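Local coordinates for protein Exo beta-1,2-glucooligosaccharide sophorohydrolase (non-reducing end) (Parabacteroides distasonis ATCC 8503, PDB 5Z06) that hydrolyses linear beta-1,2-glucan and beta-1,2-glucooligosaccharides of at least four units as an exo-type enzyme, releasing sophorose from the non-reducing end, at residues A[298-303]-A[344-349]; A[350-355]-A[413-418]; A[491-496]-A[510-515]; A[499-504]-A[526-531]. All coordinates share one frame; numbering follows the deposited sequence.

Contact 1: A[298-303]-A[344-349]; sequences YYWEGA and REEGVQ
Trp300 meets Glu346 with the rim of its indole rather than a face: CH2 of Trp300 lies 3.5 Å from the backbone O of Glu346, near the ring plane. Alongside, Trp300 CZ2 rests on Glu346 CB at 3.8 Å. A water in the plane of the indole completes this first shell, accepting from Trp300 NE1 at 3.0 Å and donating to Glu346 OE2 at 2.6 Å. The carboxylate stands almost perpendicular to the ring, at 87°, and its OE1 takes the backbone N of Thr343, which helps fix its rotation. Further out, a CG anti to the backbone N (chi1 -169°) gives the indole its reach; Trp300 also opens a type I turn closed by Ala303 N to Trp300 O at 3.1 Å. Arg350 adds a cation-pi contact to Trp300 and a bond from NH2 to its O. The loop following helix 284-297 is laid on the first turn of helix 344-360, with Phe296 of the former helix and Ile333 of helix 323-338 touching the indole.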
loop_
_atom_site.group_PDB
_atom_site.type_symbol
_atom_site.label_atom_id
_atom_site.label_comp_id
_atom_site.label_asym_id
_atom_site.label_seq_id
_atom_site.Cartn_x
_atom_site.Cartn_y
_atom_site.Cartn_z
ATOM N N TYR A 298 8.328 0.134 -7.169
ATOM C CA TYR A 298 8.123 0.711 -5.859
ATOM C C TYR A 298 9.432 0.975 -5.085
ATOM O O TYR A 298 9.544 1.960 -4.362
ATOM C CB TYR A 298 7.212 -0.220 -5.055
ATOM C CG TYR A 298 6.793 0.354 -3.769
ATOM C CD1 TYR A 298 7.625 0.292 -2.680
ATOM C CD2 TYR A 298 5.585 1.017 -3.646
ATOM C CE1 TYR A 298 7.267 0.841 -1.476
ATOM C CE2 TYR A 298 5.193 1.571 -2.431
ATOM C CZ TYR A 298 6.054 1.484 -1.352
ATOM O OH TYR A 298 5.745 2.035 -0.147
ATOM N N TYR A 299 10.384 0.070 -5.221
ATOM C CA TYR A 299 11.629 0.066 -4.454
ATOM C C TYR A 299 12.758 0.666 -5.261
ATOM O O TYR A 299 13.799 0.998 -4.711
ATOM C CB TYR A 299 11.974 -1.368 -4.050
ATOM C CG TYR A 299 10.825 -1.948 -3.329
ATOM C CD1 TYR A 299 10.653 -1.721 -1.981
ATOM C CD2 TYR A 299 9.841 -2.660 -4.014
ATOM C CE1 TYR A 299 9.545 -2.211 -1.308
ATOM C CE2 TYR A 299 8.730 -3.134 -3.366
ATOM C CZ TYR A 299 8.575 -2.905 -2.025
ATOM O OH TYR A 299 7.475 -3.412 -1.419
ATOM N N TRP A 300 12.559 0.770 -6.576
ATOM C CA TRP A 300 13.534 1.389 -7.429
ATOM C C TRP A 300 13.233 2.882 -7.604
ATOM O O TRP A 300 13.700 3.685 -6.811
ATOM C CB TRP A 300 13.635 0.626 -8.743
ATOM C CG TRP A 300 14.818 1.091 -9.501
ATOM C CD1 TRP A 300 14.828 1.764 -10.675
ATOM C CD2 TRP A 300 16.176 0.941 -9.100
ATOM N NE1 TRP A 300 16.120 2.022 -11.055
ATOM C CE2 TRP A 300 16.970 1.542 -10.091
ATOM C CE3 TRP A 300 16.804 0.339 -7.996
ATOM C CZ2 TRP A 300 18.363 1.569 -10.016
ATOM C CZ3 TRP A 300 18.178 0.358 -7.923
ATOM C CH2 TRP A 300 18.946 0.966 -8.935
ATOM N N GLU A 301 12.460 3.268 -8.610
ATOM C CA GLU A 301 12.121 4.663 -8.800
ATOM C C GLU A 301 11.276 5.211 -7.658
ATOM O O GLU A 301 11.295 6.410 -7.379
ATOM C CB GLU A 301 11.388 4.833 -10.126
ATOM C CG GLU A 301 9.992 4.257 -10.134
ATOM C CD GLU A 301 9.402 4.204 -11.512
ATOM O OE1 GLU A 301 9.818 3.350 -12.313
ATOM O OE2 GLU A 301 8.480 5.008 -11.755
ATOM N N GLY A 302 10.518 4.334 -7.007
ATOM C CA GLY A 302 9.731 4.732 -5.869
ATOM C C GLY A 302 10.477 4.868 -4.560
ATOM O O GLY A 302 9.872 5.252 -3.542
ATOM N N ALA A 303 11.762 4.531 -4.532
ATOM C CA ALA A 303 12.506 4.608 -3.283
ATOM C C ALA A 303 12.589 6.044 -2.800
ATOM O O ALA A 303 12.598 6.986 -3.597
ATOM C CB ALA A 303 13.907 4.054 -3.440
ATOM N N ARG A 344 23.323 -4.329 -13.137
ATOM C CA ARG A 344 24.073 -4.577 -11.929
ATOM C C ARG A 344 24.727 -3.297 -11.407
ATOM O O ARG A 344 24.642 -2.995 -10.216
ATOM C CB ARG A 344 25.129 -5.653 -12.168
ATOM C CG ARG A 344 25.671 -6.225 -10.878
ATOM C CD ARG A 344 26.884 -7.092 -11.132
ATOM N NE ARG A 344 27.380 -7.677 -9.893
ATOM C CZ ARG A 344 26.893 -8.747 -9.269
ATOM N NH1 ARG A 344 25.840 -9.428 -9.744
ATOM N NH2 ARG A 344 27.489 -9.165 -8.155
ATOM N N GLU A 345 25.338 -2.518 -12.288
ATOM C CA GLU A 345 25.978 -1.271 -11.853
ATOM C C GLU A 345 24.990 -0.298 -11.192
ATOM O O GLU A 345 25.311 0.315 -10.164
ATOM C CB GLU A 345 26.710 -0.592 -13.022
ATOM C CG GLU A 345 27.623 0.562 -12.610
ATOM C CD GLU A 345 28.725 0.183 -11.588
ATOM O OE1 GLU A 345 29.051 -1.015 -11.420
ATOM O OE2 GLU A 345 29.283 1.106 -10.951
ATOM N N GLU A 346 23.815 -0.135 -11.802
ATOM C CA GLU A 346 22.733 0.636 -11.191
ATOM C C GLU A 346 22.459 0.084 -9.781
ATOM O O GLU A 346 22.422 0.837 -8.830
ATOM C CB GLU A 346 21.444 0.554 -12.010
ATOM C CG GLU A 346 21.384 1.435 -13.247
ATOM C CD GLU A 346 20.048 1.280 -13.980
ATOM O OE1 GLU A 346 19.800 0.222 -14.625
ATOM O OE2 GLU A 346 19.223 2.213 -13.886
ATOM N N GLY A 347 22.288 -1.234 -9.690
ATOM C CA GLY A 347 22.071 -1.934 -8.447
ATOM C C GLY A 347 23.156 -1.677 -7.418
ATOM O O GLY A 347 22.881 -1.369 -6.259
ATOM N N VAL A 348 24.397 -1.795 -7.871
ATOM C CA VAL A 348 25.558 -1.528 -7.051
ATOM C C VAL A 348 25.528 -0.100 -6.523
ATOM O O VAL A 348 25.755 0.119 -5.328
ATOM C CB VAL A 348 26.875 -1.852 -7.821
ATOM C CG1 VAL A 348 28.102 -1.315 -7.089
ATOM C CG2 VAL A 348 27.021 -3.361 -7.996
ATOM N N GLN A 349 25.213 0.863 -7.386
ATOM C CA GLN A 349 25.133 2.271 -6.952
ATOM C C GLN A 349 24.062 2.457 -5.897
ATOM O O GLN A 349 24.294 3.103 -4.879
ATOM C CB GLN A 349 24.877 3.232 -8.125
ATOM C CG GLN A 349 26.106 3.519 -8.976
ATOM C CD GLN A 349 27.341 3.774 -8.112
ATOM O OE1 GLN A 349 28.332 3.069 -8.243
ATOM N NE2 GLN A 349 27.263 4.748 -7.185
HETATM O O HOH W 1 16.726 2.995 -13.782
#

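Contact 2: A[350-355]-A[413-418]; sequences RFLKIT and NDKEKQ
Leu352 projects from helix 344-360 between Lys415 and Gln418, one turn apart on helix 414-428, a helix-helix packing contact consistent with the (alpha/alpha)6-type barrel of GH144 enzymes. The dense part belongs to the two leucine methyls. CD1 of Leu352 lies across the aliphatic chain of Lys415, 3.6 Å from its CD, while CD2 of Leu352 approaches Gln418 CD at 3.7 Å; both neighbouring chains run at about right angles to the leucine. Ile419 also touches Leu352, and Phe351 and Thr355 extend the packing along helix 414-428. An alanine in place of Leu352 would probably open a gap between the helices and leave the methylenes of Lys415 and the amide of Gln418 freer to move. The solvent side is looser: Gln418 is exposed, and the Lys415 chain, bent at its last torsion (chi4 68°), turns from residues 350-355 toward Glu345 and Gln349, earlier on helix 344-360. A water accepting from Gln418 NE2 at 2.8 Å spans to the buried Thr355 OG1, donating at 2.9 Å; that hydroxyl donates to Phe351 O at 2.7 Å. Asn413 caps the start of helix 414-428, its OD1 accepting from Glu416 N at 2.8 Å in a nearly straight bond (174°).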
loop_
_atom_site.group_PDB
_atom_site.type_symbol
_atom_site.label_atom_id
_atom_site.label_comp_id
_atom_site.label_asym_id
_atom_site.label_seq_id
_atom_site.Cartn_x
_atom_site.Cartn_y
_atom_site.Cartn_z
ATOM N N ARG A 350 22.895 1.868 -6.141
ATOM C CA ARG A 350 21.835 1.887 -5.149
ATOM C C ARG A 350 22.313 1.309 -3.801
ATOM O O ARG A 350 22.055 1.878 -2.761
ATOM C CB ARG A 350 20.608 1.128 -5.636
ATOM C CG ARG A 350 19.552 0.909 -4.554
ATOM C CD ARG A 350 19.027 2.212 -3.984
ATOM N NE ARG A 350 18.316 2.934 -5.015
ATOM C CZ ARG A 350 17.012 2.835 -5.271
ATOM N NH1 ARG A 350 16.219 2.061 -4.543
ATOM N NH2 ARG A 350 16.496 3.513 -6.295
ATOM N N PHE A 351 22.989 0.167 -3.843
ATOM C CA PHE A 351 23.403 -0.510 -2.612
ATOM C C PHE A 351 24.501 0.215 -1.847
ATOM O O PHE A 351 24.562 0.130 -0.615
ATOM C CB PHE A 351 23.707 -1.976 -2.875
ATOM C CG PHE A 351 22.470 -2.837 -2.819
ATOM C CD1 PHE A 351 21.680 -3.037 -3.946
ATOM C CD2 PHE A 351 22.063 -3.395 -1.618
ATOM C CE1 PHE A 351 20.528 -3.808 -3.889
ATOM C CE2 PHE A 351 20.924 -4.163 -1.554
ATOM C CZ PHE A 351 20.154 -4.372 -2.691
ATOM N N LEU A 352 25.340 0.951 -2.562
ATOM C CA LEU A 352 26.285 1.857 -1.920
ATOM C C LEU A 352 25.556 2.956 -1.148
ATOM O O LEU A 352 25.893 3.246 -0.002
ATOM C CB LEU A 352 27.258 2.453 -2.943
ATOM C CG LEU A 352 28.255 1.447 -3.485
ATOM C CD1 LEU A 352 28.892 2.011 -4.742
ATOM C CD2 LEU A 352 29.331 1.061 -2.466
ATOM N N LYS A 353 24.545 3.543 -1.774
ATOM C CA LYS A 353 23.695 4.494 -1.085
ATOM C C LYS A 353 22.968 3.837 0.106
ATOM O O LYS A 353 23.002 4.367 1.221
ATOM C CB LYS A 353 22.714 5.143 -2.057
ATOM C CG LYS A 353 21.529 5.813 -1.398
ATOM C CD LYS A 353 20.541 6.314 -2.426
ATOM C CE LYS A 353 21.060 7.546 -3.153
ATOM N NZ LYS A 353 20.166 7.736 -4.319
ATOM N N ILE A 354 22.330 2.687 -0.133
ATOM C CA ILE A 354 21.612 1.974 0.931
ATOM C C ILE A 354 22.520 1.704 2.123
ATOM O O ILE A 354 22.174 2.012 3.260
ATOM C CB ILE A 354 21.032 0.638 0.432
ATOM C CG1 ILE A 354 19.794 0.915 -0.416
ATOM C CG2 ILE A 354 20.678 -0.284 1.599
ATOM C CD1 ILE A 354 19.295 -0.297 -1.167
ATOM N N THR A 355 23.665 1.101 1.852
ATOM C CA THR A 355 24.605 0.768 2.902
ATOM C C THR A 355 25.195 1.991 3.604
ATOM O O THR A 355 25.303 1.958 4.833
ATOM C CB THR A 355 25.683 -0.222 2.441
ATOM O OG1 THR A 355 26.412 0.281 1.319
ATOM C CG2 THR A 355 25.022 -1.537 2.105
ATOM N N ASN A 413 35.465 -6.351 -6.807
ATOM C CA ASN A 413 35.738 -4.972 -7.202
ATOM C C ASN A 413 35.523 -4.094 -5.988
ATOM O O ASN A 413 35.006 -4.565 -4.976
ATOM C CB ASN A 413 34.887 -4.543 -8.393
ATOM C CG ASN A 413 33.409 -4.608 -8.108
ATOM O OD1 ASN A 413 32.931 -3.988 -7.175
ATOM N ND2 ASN A 413 32.675 -5.335 -8.940
ATOM N N ASP A 414 35.938 -2.832 -6.064
ATOM C CA ASP A 414 35.974 -2.016 -4.855
ATOM C C ASP A 414 34.574 -1.745 -4.333
ATOM O O ASP A 414 34.400 -1.661 -3.128
ATOM C CB ASP A 414 36.718 -0.688 -5.044
ATOM C CG ASP A 414 35.987 0.272 -5.957
ATOM O OD1 ASP A 414 35.433 -0.228 -6.956
ATOM O OD2 ASP A 414 35.961 1.498 -5.680
ATOM N N LYS A 415 33.612 -1.568 -5.246
ATOM C CA LYS A 415 32.250 -1.220 -4.860
ATOM C C LYS A 415 31.512 -2.360 -4.186
ATOM O O LYS A 415 30.853 -2.153 -3.166
ATOM C CB LYS A 415 31.448 -0.713 -6.060
ATOM C CG LYS A 415 31.836 0.693 -6.449
ATOM C CD LYS A 415 30.936 1.227 -7.556
ATOM C CE LYS A 415 31.170 2.718 -7.769
ATOM N NZ LYS A 415 32.497 3.058 -8.327
ATOM N N GLU A 416 31.598 -3.551 -4.764
ATOM C CA GLU A 416 30.929 -4.698 -4.173
ATOM C C GLU A 416 31.625 -5.137 -2.883
ATOM O O GLU A 416 30.966 -5.519 -1.933
ATOM C CB GLU A 416 30.779 -5.819 -5.189
ATOM C CG GLU A 416 29.900 -5.350 -6.340
ATOM C CD GLU A 416 29.345 -6.452 -7.175
ATOM O OE1 GLU A 416 28.962 -6.149 -8.321
ATOM O OE2 GLU A 416 29.300 -7.614 -6.720
ATOM N N LYS A 417 32.947 -5.035 -2.855
ATOM C CA LYS A 417 33.711 -5.182 -1.625
ATOM C C LYS A 417 33.191 -4.239 -0.525
ATOM O O LYS A 417 32.974 -4.686 0.606
ATOM C CB LYS A 417 35.190 -4.935 -1.900
ATOM C CG LYS A 417 36.111 -4.954 -0.696
ATOM C CD LYS A 417 36.511 -6.364 -0.281
ATOM C CE LYS A 417 37.469 -6.348 0.908
ATOM N NZ LYS A 417 38.656 -5.459 0.713
ATOM N N GLN A 418 32.968 -2.965 -0.861
ATOM C CA GLN A 418 32.441 -1.983 0.097
ATOM C C GLN A 418 31.003 -2.313 0.566
ATOM O O GLN A 418 30.679 -2.198 1.754
ATOM C CB GLN A 418 32.476 -0.598 -0.501
ATOM C CG GLN A 418 32.225 0.500 0.505
ATOM C CD GLN A 418 32.059 1.859 -0.148
ATOM O OE1 GLN A 418 32.797 2.214 -1.088
ATOM N NE2 GLN A 418 31.094 2.641 0.352
HETATM O O HOH W 2 28.780 1.940 1.716
#

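Contact 3: A[491-496]-A[510-515]; sequences ASQEEY and GKMYTN
Met512 O is gripped from opposite faces of its carbonyl plane, by Gln493 NE2 across the contact at 2.8 Å and by Thr514 OG1 at 3.1 Å. The carbonyl opens a classic gamma turn centred on Tyr513, whose phi is positive and psi negative; the closing bond from Thr514 N to Met512 O is weak. It overlaps the end of a type I beta turn, Gly510 to Tyr513. Gln493 reaches it from the loop linking helices 485-490 and 495-505, its chain folded at the second torsion (chi2 -61°). NE2 of Gln493 also donates to Ala491 O at 2.9 Å. Both acceptors lie close to the amide plane, so the two N-H bonds of NE2, each aimed at a carbonyl, fix the amide's rotation and support placing nitrogen here. Ala491 CB sits over the centre of one Tyr513 face in a CH-pi contact, 3.6 Å from the ring centroid and 13° off its normal. The Tyr513 hydroxyl bonds to that of Tyr556, and Arg501 NH1 ties the backbones together through Ser492 O and Lys511 O. Ser492 itself forms an ST turn, and Met512 CE packs 3.6 Å from Gln493 OE1.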
loop_
_atom_site.group_PDB
_atom_site.type_symbol
_atom_site.label_atom_id
_atom_site.label_comp_id
_atom_site.label_asym_id
_atom_site.label_seq_id
_atom_site.Cartn_x
_atom_site.Cartn_y
_atom_site.Cartn_z
ATOM N N ALA A 491 8.903 -20.921 19.573
ATOM C CA ALA A 491 7.978 -22.053 19.738
ATOM C C ALA A 491 7.719 -22.385 21.220
ATOM O O ALA A 491 7.503 -23.532 21.575
ATOM C CB ALA A 491 8.491 -23.270 18.987
ATOM N N SER A 492 7.750 -21.365 22.061
ATOM C CA SER A 492 7.543 -21.508 23.484
ATOM C C SER A 492 6.318 -22.358 23.779
ATOM O O SER A 492 5.244 -22.129 23.211
ATOM C CB SER A 492 7.321 -20.142 24.124
ATOM O OG SER A 492 7.054 -20.272 25.513
ATOM N N GLN A 493 6.497 -23.324 24.679
ATOM C CA GLN A 493 5.391 -24.108 25.200
ATOM C C GLN A 493 4.776 -23.516 26.473
ATOM O O GLN A 493 3.832 -24.085 27.001
ATOM C CB GLN A 493 5.848 -25.545 25.427
ATOM C CG GLN A 493 6.353 -26.214 24.159
ATOM C CD GLN A 493 5.267 -26.292 23.105
ATOM O OE1 GLN A 493 4.288 -27.018 23.263
ATOM N NE2 GLN A 493 5.416 -25.512 22.038
ATOM N N GLU A 494 5.254 -22.359 26.927
ATOM C CA GLU A 494 4.754 -21.762 28.163
ATOM C C GLU A 494 3.305 -21.361 28.045
ATOM O O GLU A 494 2.826 -21.036 26.960
ATOM C CB GLU A 494 5.536 -20.518 28.573
ATOM C CG GLU A 494 6.967 -20.793 28.972
ATOM C CD GLU A 494 7.669 -19.565 29.519
ATOM O OE1 GLU A 494 7.134 -18.430 29.391
ATOM O OE2 GLU A 494 8.768 -19.745 30.078
ATOM N N GLU A 495 2.645 -21.395 29.200
ATOM C CA GLU A 495 1.289 -20.895 29.406
ATOM C C GLU A 495 1.083 -19.505 28.809
ATOM O O GLU A 495 0.099 -19.275 28.086
ATOM C CB GLU A 495 0.916 -20.916 30.915
ATOM C CG GLU A 495 1.651 -19.909 31.851
ATOM C CD GLU A 495 3.201 -19.968 31.817
ATOM O OE1 GLU A 495 3.786 -21.039 32.152
ATOM O OE2 GLU A 495 3.842 -18.939 31.443
ATOM N N TYR A 496 2.030 -18.602 29.078
ATOM C CA TYR A 496 1.942 -17.236 28.603
ATOM C C TYR A 496 1.896 -17.223 27.068
ATOM O O TYR A 496 1.120 -16.468 26.482
ATOM C CB TYR A 496 3.123 -16.381 29.100
ATOM C CG TYR A 496 3.057 -14.976 28.550
ATOM C CD1 TYR A 496 3.538 -14.689 27.269
ATOM C CD2 TYR A 496 2.467 -13.946 29.274
ATOM C CE1 TYR A 496 3.438 -13.425 26.726
ATOM C CE2 TYR A 496 2.390 -12.663 28.744
ATOM C CZ TYR A 496 2.876 -12.418 27.459
ATOM O OH TYR A 496 2.805 -11.173 26.890
ATOM N N GLY A 510 -3.366 -24.206 17.706
ATOM C CA GLY A 510 -2.007 -23.703 17.592
ATOM C C GLY A 510 -1.467 -22.977 18.807
ATOM O O GLY A 510 -0.330 -22.484 18.786
ATOM N N LYS A 511 -2.236 -22.933 19.889
ATOM C CA LYS A 511 -1.736 -22.303 21.103
ATOM C C LYS A 511 -0.490 -23.046 21.652
ATOM O O LYS A 511 0.315 -22.439 22.337
ATOM C CB LYS A 511 -2.832 -22.169 22.170
ATOM C CG LYS A 511 -3.188 -23.469 22.862
ATOM C CD LYS A 511 -4.262 -23.227 23.905
ATOM C CE LYS A 511 -4.382 -24.432 24.810
ATOM N NZ LYS A 511 -5.260 -24.121 25.963
ATOM N N MET A 512 -0.329 -24.328 21.325
ATOM C CA MET A 512 0.877 -25.105 21.697
ATOM C C MET A 512 2.038 -24.965 20.697
ATOM O O MET A 512 2.969 -25.766 20.714
ATOM C CB MET A 512 0.526 -26.606 21.840
ATOM C CG MET A 512 -0.560 -26.944 22.863
ATOM S SD MET A 512 -0.160 -26.219 24.455
ATOM C CE MET A 512 1.180 -27.282 25.024
ATOM N N TYR A 513 1.971 -23.946 19.841
ATOM C CA TYR A 513 2.858 -23.749 18.676
ATOM C C TYR A 513 2.514 -24.716 17.588
ATOM O O TYR A 513 2.173 -24.315 16.464
ATOM C CB TYR A 513 4.363 -23.806 18.980
ATOM C CG TYR A 513 5.147 -23.501 17.733
ATOM C CD1 TYR A 513 5.245 -22.203 17.254
ATOM C CD2 TYR A 513 5.744 -24.516 17.004
ATOM C CE1 TYR A 513 5.958 -21.916 16.091
ATOM C CE2 TYR A 513 6.438 -24.243 15.844
ATOM C CZ TYR A 513 6.537 -22.945 15.395
ATOM O OH TYR A 513 7.231 -22.733 14.233
ATOM N N THR A 514 2.668 -25.994 17.912
ATOM C CA THR A 514 2.012 -27.057 17.183
ATOM C C THR A 514 0.498 -26.889 17.230
ATOM O O THR A 514 -0.078 -26.304 18.158
ATOM C CB THR A 514 2.318 -28.423 17.787
ATOM O OG1 THR A 514 2.059 -28.368 19.196
ATOM C CG2 THR A 514 3.756 -28.793 17.527
ATOM N N ASN A 515 -0.144 -27.441 16.223
ATOM C CA ASN A 515 -1.567 -27.250 16.050
ATOM C C ASN A 515 -2.186 -28.647 15.948
ATOM O O ASN A 515 -2.900 -29.074 16.865
ATOM C CB ASN A 515 -1.805 -26.359 14.822
ATOM C CG ASN A 515 -3.270 -26.098 14.546
ATOM O OD1 ASN A 515 -4.110 -26.991 14.684
ATOM N ND2 ASN A 515 -3.580 -24.882 14.107
#

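Contact 4: A[499-504]-A[526-531]; sequences EYRADW and VGVSNG
Trp504 and Val528 approach from opposite directions, the valine's branch point lying against the six-membered part of the indole. Val528 CG1 stands over the ring face in a CH-pi contact, 3.7 Å from the centroid and 23° off the normal, hence displaced toward the rim. Val528 CB comes as near as 3.3 Å to Trp504 CZ2, a sign of tight packing. The other methyl wedges between two side chains: CG2 of Val528 is 3.5 Å from Trp504 CZ2 and 3.7 Å from Arg501 CG. Arg501 presents only its methylenes here; the extended chain carries the guanidinium past the valine, with NE donating to Gly462 O. The indole is set over Val528 by a Trp504 CG lying between the backbone N and the carbonyl carbon (chi1 74°). A serine in place of Trp504 would probably strip the ring face from Val528 CG1 and leave CG2 with only the Arg501 methylenes across this contact. Val528 opens a type II' turn closed by Gly531 N to Val528 O at 2.9 Å. A glycerol, probably from the crystallisation liquor, lies near Trp504 and bonds Tyr500 OH. Helix 495-505 thus packs on the loop between strand 522-523 and helix 556-573, while Val526 and Asn530 touch the latter helix through Tyr556 and Ile566.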
loop_
_atom_site.group_PDB
_atom_site.type_symbol
_atom_site.label_atom_id
_atom_site.label_comp_id
_atom_site.label_asym_id
_atom_site.label_seq_id
_atom_site.Cartn_x
_atom_site.Cartn_y
_atom_site.Cartn_z
ATOM N N GLU A 499 -1.428 -18.437 25.812
ATOM C CA GLU A 499 -2.390 -17.341 25.948
ATOM C C GLU A 499 -2.199 -16.240 24.893
ATOM O O GLU A 499 -3.162 -15.708 24.369
ATOM C CB GLU A 499 -2.322 -16.728 27.349
ATOM C CG GLU A 499 -2.930 -17.618 28.427
ATOM C CD GLU A 499 -2.792 -17.052 29.846
ATOM O OE1 GLU A 499 -2.102 -16.033 30.059
ATOM O OE2 GLU A 499 -3.379 -17.644 30.770
ATOM N N TYR A 500 -0.957 -15.903 24.598
ATOM C CA TYR A 500 -0.642 -14.920 23.562
ATOM C C TYR A 500 -1.197 -15.344 22.207
ATOM O O TYR A 500 -1.816 -14.545 21.505
ATOM C CB TYR A 500 0.865 -14.728 23.494
ATOM C CG TYR A 500 1.319 -13.812 22.406
ATOM C CD1 TYR A 500 1.549 -14.308 21.117
ATOM C CD2 TYR A 500 1.532 -12.465 22.650
ATOM C CE1 TYR A 500 1.973 -13.484 20.102
ATOM C CE2 TYR A 500 1.958 -11.627 21.629
ATOM C CZ TYR A 500 2.187 -12.153 20.359
ATOM O OH TYR A 500 2.603 -11.351 19.316
ATOM N N ARG A 501 -0.978 -16.610 21.864
ATOM C CA ARG A 501 -1.487 -17.176 20.633
ATOM C C ARG A 501 -2.992 -17.142 20.572
ATOM O O ARG A 501 -3.564 -16.649 19.589
ATOM C CB ARG A 501 -0.991 -18.587 20.458
ATOM C CG ARG A 501 0.503 -18.625 20.167
ATOM C CD ARG A 501 1.003 -20.030 20.285
ATOM N NE ARG A 501 2.458 -20.096 20.209
ATOM C CZ ARG A 501 3.285 -20.671 21.085
ATOM N NH1 ARG A 501 2.842 -21.307 22.167
ATOM N NH2 ARG A 501 4.597 -20.618 20.846
ATOM N N ALA A 502 -3.632 -17.624 21.636
ATOM C CA ALA A 502 -5.081 -17.653 21.679
ATOM C C ALA A 502 -5.635 -16.234 21.673
ATOM O O ALA A 502 -6.651 -16.000 21.037
ATOM C CB ALA A 502 -5.599 -18.471 22.874
ATOM N N ASP A 503 -4.941 -15.284 22.315
ATOM C CA ASP A 503 -5.389 -13.889 22.356
ATOM C C ASP A 503 -5.540 -13.254 20.981
ATOM O O ASP A 503 -6.534 -12.562 20.737
ATOM C CB ASP A 503 -4.455 -13.011 23.200
ATOM C CG ASP A 503 -4.612 -13.233 24.711
ATOM O OD1 ASP A 503 -5.519 -13.991 25.155
ATOM O OD2 ASP A 503 -3.804 -12.642 25.476
ATOM N N TRP A 504 -4.562 -13.430 20.091
ATOM C CA TRP A 504 -4.712 -12.857 18.765
ATOM C C TRP A 504 -5.506 -13.777 17.867
ATOM O O TRP A 504 -6.337 -13.310 17.114
ATOM C CB TRP A 504 -3.370 -12.438 18.144
ATOM C CG TRP A 504 -2.431 -13.513 17.633
ATOM C CD1 TRP A 504 -1.303 -13.991 18.258
ATOM C CD2 TRP A 504 -2.494 -14.170 16.369
ATOM N NE1 TRP A 504 -0.667 -14.897 17.458
ATOM C CE2 TRP A 504 -1.373 -15.027 16.291
ATOM C CE3 TRP A 504 -3.393 -14.118 15.286
ATOM C CZ2 TRP A 504 -1.125 -15.823 15.186
ATOM C CZ3 TRP A 504 -3.153 -14.913 14.188
ATOM C CH2 TRP A 504 -2.036 -15.774 14.149
ATOM N N VAL A 526 1.844 -27.006 12.466
ATOM C CA VAL A 526 2.184 -25.833 13.241
ATOM C C VAL A 526 1.318 -24.684 12.775
ATOM O O VAL A 526 0.972 -24.572 11.596
ATOM C CB VAL A 526 3.658 -25.498 13.026
ATOM C CG1 VAL A 526 3.999 -24.087 13.509
ATOM C CG2 VAL A 526 4.531 -26.536 13.715
ATOM N N GLY A 527 1.004 -23.803 13.695
ATOM C CA GLY A 527 0.381 -22.559 13.335
ATOM C C GLY A 527 -0.780 -22.229 14.224
ATOM O O GLY A 527 -1.571 -23.105 14.596
ATOM N N VAL A 528 -0.903 -20.950 14.527
ATOM C CA VAL A 528 -2.028 -20.444 15.275
ATOM C C VAL A 528 -3.209 -20.492 14.339
ATOM O O VAL A 528 -3.100 -20.131 13.157
ATOM C CB VAL A 528 -1.807 -18.992 15.693
ATOM C CG1 VAL A 528 -3.083 -18.393 16.288
ATOM C CG2 VAL A 528 -0.661 -18.909 16.696
ATOM N N SER A 529 -4.341 -20.931 14.873
ATOM C CA SER A 529 -5.573 -20.968 14.110
ATOM C C SER A 529 -5.317 -21.750 12.828
ATOM O O SER A 529 -4.625 -22.781 12.896
ATOM C CB SER A 529 -6.088 -19.547 13.890
ATOM O OG SER A 529 -7.399 -19.591 13.397
ATOM N N ASN A 530 -5.840 -21.308 11.678
ATOM C CA ASN A 530 -5.549 -21.989 10.420
ATOM C C ASN A 530 -4.413 -21.357 9.626
ATOM O O ASN A 530 -4.287 -21.615 8.435
ATOM C CB ASN A 530 -6.817 -22.229 9.571
ATOM C CG ASN A 530 -7.486 -20.957 9.099
ATOM O OD1 ASN A 530 -7.047 -19.850 9.396
ATOM N ND2 ASN A 530 -8.564 -21.122 8.347
ATOM N N GLY A 531 -3.566 -20.576 10.306
ATOM C CA GLY A 531 -2.324 -20.056 9.732
ATOM C C GLY A 531 -2.077 -18.575 9.953
ATOM O O GLY A 531 -0.947 -18.104 9.807
#

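The contacts form two pairs well apart in the helical part of the chain. Contacts 1 and 2, centres 12 Å apart, share helix 344-360 and follow one another in sequence; the Arg344 to Glu416 salt bridge joins helices 344-360 and 414-428, while a probable hydrogen bond from Arg350 NH1 to Tyr299 O ties the loop after helix 284-297 to helix 344-360. Contacts 3 and 4, centres 8 Å apart, share helix 495-505 within the glycoamylase-like range, and their segments alternate along the chain; Arg501 and Asn515 link them by probable hydrogen bonds to Ser492 and Gly527. Centres of different pairs lie about 38 to 42 Å apart, with no touch, so the pairs belong to separate regions of the helical part.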